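Local coordinates for protein sialidase B (Streptococcus pneumoniae serotype 4, PDB 4XJW) that releases terminal sialic acid from alpha-(2->3)-, alpha-(2->6)- and alpha-(2->8)-linked glycans and belongs to glycosyl hydrolase family 33, at residues S16-S21 and I145-L150; G58-Y63 and V153-K158. The protein carries 1 engineered substitution. All coordinates share one frame; numbering follows the deposited sequence.

Contact 1 of 2, residues S16-S21 and I145-L150; sequences SIDISS and IDKATL
Ile17 and Leu150 sit side by side where the short edge strand 17-18 closes one side of an antiparallel sheet in the concanavalin-like N-terminal domain. They form a hydrogen-bonded pair in which each backbone N donates to the other's O, Leu150 N to Ile17 O at 2.8 Å. On the face of Ile17 and Leu150, which strand 5-13 covers, Ile19 lies at about a right angle across Leu150. Its CG1 sits between the backbone N and the carbonyl carbon (chi1 60°), which brings CD1 to 3.8 Å from Leu150 CG and CG1 to 3.8 Å from Ala148 CB. Branched aliphatic side chains suit this buried side, and the small methyl of Ala148 is consistent with the close approach of the backbone at Ser20.

Asp18 lies on the other face with Thr149, and Lys147 crosses it at about a right angle. Bending at chi2, the lysine brings NZ to 3.1 Å from Asp18 OD2 in a salt bridge, approaching that oxygen from above the carboxylate plane. Asp18 OD1 accepts from Ser20 N, making an Asx turn, and from Ser20 OG through its syn lone pair. That hydroxyl also accepts where the strand pairing ends: Ala148 N donates to Ser20 OG at 3.0 Å and 165°.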
loop_
_atom_site.group_PDB
_atom_site.type_symbol
_atom_site.label_atom_id
_atom_site.label_comp_id
_atom_site.label_asym_id
_atom_site.label_seq_id
_atom_site.Cartn_x
_atom_site.Cartn_y
_atom_site.Cartn_z
ATOM N N SER A 16 31.828 -14.108 -15.243
ATOM C CA SER A 16 30.917 -15.183 -15.595
ATOM C C SER A 16 31.452 -16.537 -15.147
ATOM O O SER A 16 32.665 -16.759 -15.097
ATOM C CB SER A 16 30.668 -15.206 -17.102
ATOM O OG SER A 16 31.845 -15.535 -17.806
ATOM N N ILE A 17 30.534 -17.432 -14.807
ATOM C CA ILE A 17 30.862 -18.814 -14.495
ATOM C C ILE A 17 30.166 -19.696 -15.528
ATOM O O ILE A 17 28.947 -19.620 -15.682
ATOM C CB ILE A 17 30.398 -19.177 -13.076
ATOM C CG1 ILE A 17 31.152 -18.332 -12.045
ATOM C CG2 ILE A 17 30.580 -20.671 -12.808
ATOM C CD1 ILE A 17 30.549 -18.339 -10.656
ATOM N N ASP A 18 30.948 -20.495 -16.254
ATOM C CA ASP A 18 30.431 -21.391 -17.282
ATOM C C ASP A 18 29.953 -22.677 -16.626
ATOM O O ASP A 18 30.712 -23.320 -15.899
ATOM C CB ASP A 18 31.546 -21.718 -18.290
ATOM C CG ASP A 18 31.017 -22.317 -19.587
ATOM O OD1 ASP A 18 29.806 -22.595 -19.667
ATOM O OD2 ASP A 18 31.820 -22.515 -20.530
ATOM N N ILE A 19 28.695 -23.044 -16.865
ATOM C CA ILE A 19 28.160 -24.321 -16.393
ATOM C C ILE A 19 27.620 -25.152 -17.562
ATOM O O ILE A 19 26.759 -26.022 -17.387
ATOM C CB ILE A 19 27.064 -24.134 -15.302
ATOM C CG1 ILE A 19 25.890 -23.307 -15.848
ATOM C CG2 ILE A 19 27.646 -23.472 -14.061
ATOM C CD1 ILE A 19 24.769 -23.090 -14.834
ATOM N N SER A 20 28.145 -24.879 -18.755
ATOM C CA SER A 20 27.683 -25.519 -19.985
ATOM C C SER A 20 27.732 -27.046 -19.950
ATOM O O SER A 20 26.756 -27.709 -20.299
ATOM C CB SER A 20 28.474 -25.005 -21.190
ATOM O OG SER A 20 28.271 -23.623 -21.384
ATOM N N SER A 21 28.865 -27.601 -19.530
ATOM C CA SER A 21 29.053 -29.048 -19.548
ATOM C C SER A 21 28.093 -29.765 -18.600
ATOM O O SER A 21 27.747 -30.929 -18.814
ATOM C CB SER A 21 30.497 -29.408 -19.195
ATOM O OG SER A 21 30.834 -28.961 -17.898
ATOM N N ILE A 145 21.855 -22.473 -29.228
ATOM C CA ILE A 145 22.323 -22.367 -27.849
ATOM C C ILE A 145 23.525 -23.288 -27.626
ATOM O O ILE A 145 23.492 -24.459 -28.010
ATOM C CB ILE A 145 21.205 -22.687 -26.824
ATOM C CG1 ILE A 145 20.386 -21.429 -26.522
ATOM C CG2 ILE A 145 21.793 -23.204 -25.528
ATOM C CD1 ILE A 145 19.271 -21.674 -25.527
ATOM N N ASP A 146 24.591 -22.737 -27.051
ATOM C CA ASP A 146 25.810 -23.497 -26.790
ATOM C C ASP A 146 26.508 -23.104 -25.489
ATOM O O ASP A 146 27.596 -23.594 -25.192
ATOM C CB ASP A 146 26.790 -23.388 -27.975
ATOM C CG ASP A 146 27.198 -21.949 -28.297
ATOM O OD1 ASP A 146 27.150 -21.063 -27.417
ATOM O OD2 ASP A 146 27.594 -21.706 -29.461
ATOM N N LYS A 147 25.878 -22.234 -24.705
ATOM C CA LYS A 147 26.476 -21.773 -23.456
ATOM C C LYS A 147 25.431 -21.609 -22.367
ATOM O O LYS A 147 24.356 -21.062 -22.619
ATOM C CB LYS A 147 27.152 -20.425 -23.654
ATOM C CG LYS A 147 28.444 -20.467 -24.426
ATOM C CD LYS A 147 29.547 -21.112 -23.616
ATOM C CE LYS A 147 30.899 -20.870 -24.272
ATOM N NZ LYS A 147 31.996 -21.511 -23.501
ATOM N N ALA A 148 25.755 -22.088 -21.166
ATOM C CA ALA A 148 24.958 -21.821 -19.970
ATOM C C ALA A 148 25.852 -21.074 -18.989
ATOM O O ALA A 148 26.978 -21.501 -18.720
ATOM C CB ALA A 148 24.446 -23.116 -19.363
ATOM N N THR A 149 25.365 -19.956 -18.459
ATOM C CA THR A 149 26.224 -19.041 -17.729
ATOM C C THR A 149 25.582 -18.552 -16.437
ATOM O O THR A 149 24.372 -18.316 -16.387
ATOM C CB THR A 149 26.551 -17.821 -18.602
ATOM O OG1 THR A 149 26.955 -18.265 -19.901
ATOM C CG2 THR A 149 27.669 -16.985 -17.989
ATOM N N LEU A 150 26.394 -18.414 -15.391
ATOM C CA LEU A 150 25.965 -17.709 -14.182
ATOM C C LEU A 150 26.654 -16.352 -14.073
ATOM O O LEU A 150 27.854 -16.235 -14.330
ATOM C CB LEU A 150 26.274 -18.539 -12.941
ATOM C CG LEU A 150 25.664 -19.929 -12.920
ATOM C CD1 LEU A 150 26.117 -20.676 -11.677
ATOM C CD2 LEU A 150 24.138 -19.830 -12.977
#

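Contact 2 of 2, residues G58-Y63 and V153-K158. With PO4 (phosphate ion), chain D.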
loop_
_atom_site.group_PDB
_atom_site.type_symbol
_atom_site.label_atom_id
_atom_site.label_comp_id
_atom_site.label_asym_id
_atom_site.label_seq_id
_atom_site.Cartn_x
_atom_site.Cartn_y
_atom_site.Cartn_z
ATOM N N GLY A 58 27.482 -13.285 -34.801
ATOM C CA GLY A 58 26.308 -13.204 -35.654
ATOM C C GLY A 58 25.003 -13.606 -34.983
ATOM O O GLY A 58 23.933 -13.470 -35.581
ATOM N N PHE A 59 25.079 -14.110 -33.750
ATOM C CA PHE A 59 23.879 -14.593 -33.061
ATOM C C PHE A 59 23.685 -13.946 -31.691
ATOM O O PHE A 59 23.225 -14.605 -30.749
ATOM C CB PHE A 59 23.917 -16.121 -32.927
ATOM C CG PHE A 59 23.846 -16.841 -34.245
ATOM C CD1 PHE A 59 22.619 -17.182 -34.794
ATOM C CD2 PHE A 59 25.005 -17.155 -34.944
ATOM C CE1 PHE A 59 22.543 -17.838 -36.017
ATOM C CE2 PHE A 59 24.939 -17.815 -36.162
ATOM C CZ PHE A 59 23.708 -18.155 -36.700
ATOM N N LYS A 60 24.023 -12.663 -31.578
ATOM C CA LYS A 60 24.016 -12.009 -30.277
ATOM C C LYS A 60 22.610 -11.840 -29.709
ATOM O O LYS A 60 22.460 -11.611 -28.514
ATOM C CB LYS A 60 24.748 -10.668 -30.316
ATOM C CG LYS A 60 23.941 -9.537 -30.901
ATOM C CD LYS A 60 24.715 -8.235 -30.798
ATOM C CE LYS A 60 23.804 -7.049 -31.048
ATOM N NZ LYS A 60 22.886 -7.301 -32.186
ATOM N N ASN A 61 21.587 -11.952 -30.556
ATOM C CA ASN A 61 20.205 -11.840 -30.092
ATOM C C ASN A 61 19.511 -13.187 -29.956
ATOM O O ASN A 61 18.292 -13.293 -30.090
ATOM C CB ASN A 61 19.409 -10.902 -31.006
ATOM C CG ASN A 61 19.951 -9.496 -30.994
ATOM O OD1 ASN A 61 20.591 -9.076 -30.025
ATOM N ND2 ASN A 61 19.713 -8.757 -32.078
ATOM N N ASN A 62 20.302 -14.224 -29.700
ATOM C CA ASN A 62 19.767 -15.543 -29.451
ATOM C C ASN A 62 20.139 -15.965 -28.044
ATOM O O ASN A 62 21.180 -16.600 -27.836
ATOM C CB ASN A 62 20.333 -16.565 -30.442
ATOM C CG ASN A 62 19.656 -16.519 -31.795
ATOM O OD1 ASN A 62 19.210 -15.465 -32.254
ATOM N ND2 ASN A 62 19.578 -17.679 -32.451
ATOM N N TYR A 63 19.302 -15.608 -27.070
ATOM C CA TYR A 63 19.573 -15.974 -25.683
ATOM C C TYR A 63 18.359 -15.867 -24.786
ATOM O O TYR A 63 17.380 -15.188 -25.108
ATOM C CB TYR A 63 20.712 -15.141 -25.085
ATOM C CG TYR A 63 20.412 -13.668 -24.916
ATOM C CD1 TYR A 63 20.691 -12.768 -25.934
ATOM C CD2 TYR A 63 19.874 -13.169 -23.731
ATOM C CE1 TYR A 63 20.440 -11.432 -25.788
ATOM C CE2 TYR A 63 19.614 -11.811 -23.582
ATOM C CZ TYR A 63 19.902 -10.951 -24.618
ATOM O OH TYR A 63 19.652 -9.602 -24.497
ATOM N N VAL A 153 25.704 -12.992 -19.411
ATOM C CA VAL A 153 25.230 -13.650 -20.631
ATOM C C VAL A 153 26.363 -13.605 -21.652
ATOM O O VAL A 153 26.959 -12.546 -21.874
ATOM C CB VAL A 153 23.978 -12.956 -21.230
ATOM C CG1 VAL A 153 23.514 -13.669 -22.485
ATOM C CG2 VAL A 153 22.846 -12.919 -20.215
ATOM N N ASN A 154 26.676 -14.750 -22.253
ATOM C CA ASN A 154 27.739 -14.809 -23.254
ATOM C C ASN A 154 27.185 -14.517 -24.645
ATOM O O ASN A 154 26.446 -15.324 -25.207
ATOM C CB ASN A 154 28.426 -16.182 -23.213
ATOM C CG ASN A 154 29.636 -16.267 -24.132
ATOM O OD1 ASN A 154 29.633 -15.720 -25.228
ATOM N ND2 ASN A 154 30.675 -16.955 -23.683
ATOM N N ARG A 155 27.562 -13.368 -25.195
ATOM C CA ARG A 155 27.112 -12.964 -26.527
ATOM C C ARG A 155 28.328 -12.706 -27.413
ATOM O O ARG A 155 29.192 -11.906 -27.063
ATOM C CB ARG A 155 26.228 -11.716 -26.433
ATOM C CG ARG A 155 25.095 -11.842 -25.410
ATOM C CD ARG A 155 24.382 -10.508 -25.207
ATOM N NE ARG A 155 23.548 -10.137 -26.354
ATOM C CZ ARG A 155 23.084 -8.914 -26.581
ATOM N NH1 ARG A 155 23.378 -7.921 -25.755
ATOM N NH2 ARG A 155 22.320 -8.678 -27.643
ATOM N N GLU A 156 28.394 -13.408 -28.544
ATOM C CA GLU A 156 29.542 -13.331 -29.453
ATOM C C GLU A 156 30.871 -13.574 -28.726
ATOM O O GLU A 156 31.892 -12.952 -29.031
ATOM C CB GLU A 156 29.546 -12.006 -30.226
ATOM C CG GLU A 156 28.249 -11.761 -30.998
ATOM C CD GLU A 156 28.373 -10.665 -32.040
ATOM O OE1 GLU A 156 28.742 -9.530 -31.668
ATOM O OE2 GLU A 156 28.102 -10.942 -33.231
ATOM N N GLY A 157 30.842 -14.483 -27.755
ATOM C CA GLY A 157 32.044 -14.852 -27.026
ATOM C C GLY A 157 32.471 -13.864 -25.958
ATOM O O GLY A 157 33.562 -13.989 -25.398
ATOM N N LYS A 158 31.629 -12.877 -25.666
ATOM C CA LYS A 158 31.973 -11.901 -24.635
ATOM C C LYS A 158 30.907 -11.782 -23.543
ATOM O O LYS A 158 29.737 -12.093 -23.775
ATOM C CB LYS A 158 32.304 -10.554 -25.265
ATOM C CG LYS A 158 33.399 -10.689 -26.329
ATOM C CD LYS A 158 33.728 -9.394 -27.016
ATOM C CE LYS A 158 34.498 -9.666 -28.300
ATOM N NZ LYS A 158 33.680 -10.510 -29.224
HETATM P P PO4 D . 20.628 -5.686 -26.490
HETATM O O1 PO4 D . 22.095 -5.413 -26.284
HETATM O O2 PO4 D . 20.432 -6.643 -27.651
HETATM O O3 PO4 D . 20.090 -6.314 -25.215
HETATM O O4 PO4 D . 19.918 -4.385 -26.762
HETATM O O HOH W 1 25.307 -10.922 -33.614
#
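Lys60 and Arg155 approach to 5.0 Å between their CA atoms where a type I turn, Phe59 to Asn62, meets the type I' hairpin turn Arg155 to Lys158 in the concanavalin-like N-terminal domain, at the loop between strands 46-53 and 63-69. Arg155 carries the contact. Bent at chi3, it grips Lys60 O side-on with two nitrogens, NE at 2.8 Å and NH2 at 3.1 Å from that oxygen. Both come from the same face of the carbonyl, yet the oxygen lies almost exactly in the guanidinium plane. Asn61 OD1 takes a weak bond from NH2 at the same edge. Arginine suits this place because its planar spread of N-H groups reaches both acceptors; NH1 and NH2 additionally bind a phosphate ion, probably from the crystallisation liquor, as does Arg79.

Tyr63 CE1 and OH lie over one guanidinium face, the ring plane turned 55° from it, with CE1 3.4 Å from Arg155 NE. The phenol oxygen itself is hydrogen-bonded to Glu77 and Arg79. Val153 CG1 makes an off-centre CH-pi contact with the ring.

Glu156 CG packs on Lys60 CB. At Gly58 (phi 91°) a CB would jam against the preceding carbonyl O. The long glutamate carries OE2 to Lys60 N through a water and directly to Gly58 N, just before the turn, which meets the anti lone pair of Glu156 OE2 at 2.9 Å and 176°.

From the N terminus, the chain passes strand 5-13 and lays down 16-21, whose partner 145-150 arrives only 124 residues later, so contact 1 closes a long loop. Within it come strand 46-53 and then 58-63, the first half of contact 2. The chain completes contact 1 before 153-158 closes contact 2 across 90 residues; the two closures therefore cross rather than nest. Strands 147-150 and 153-155 follow each other, and the contacts touch through Lys147 and Thr149 packing on Asn154. Contact 1 joins edge strand 17-18 to its sheet, while contact 2 ties the 153-160 hairpin to the loop between neighbouring strands 46-53 and 63-69 of that sheet.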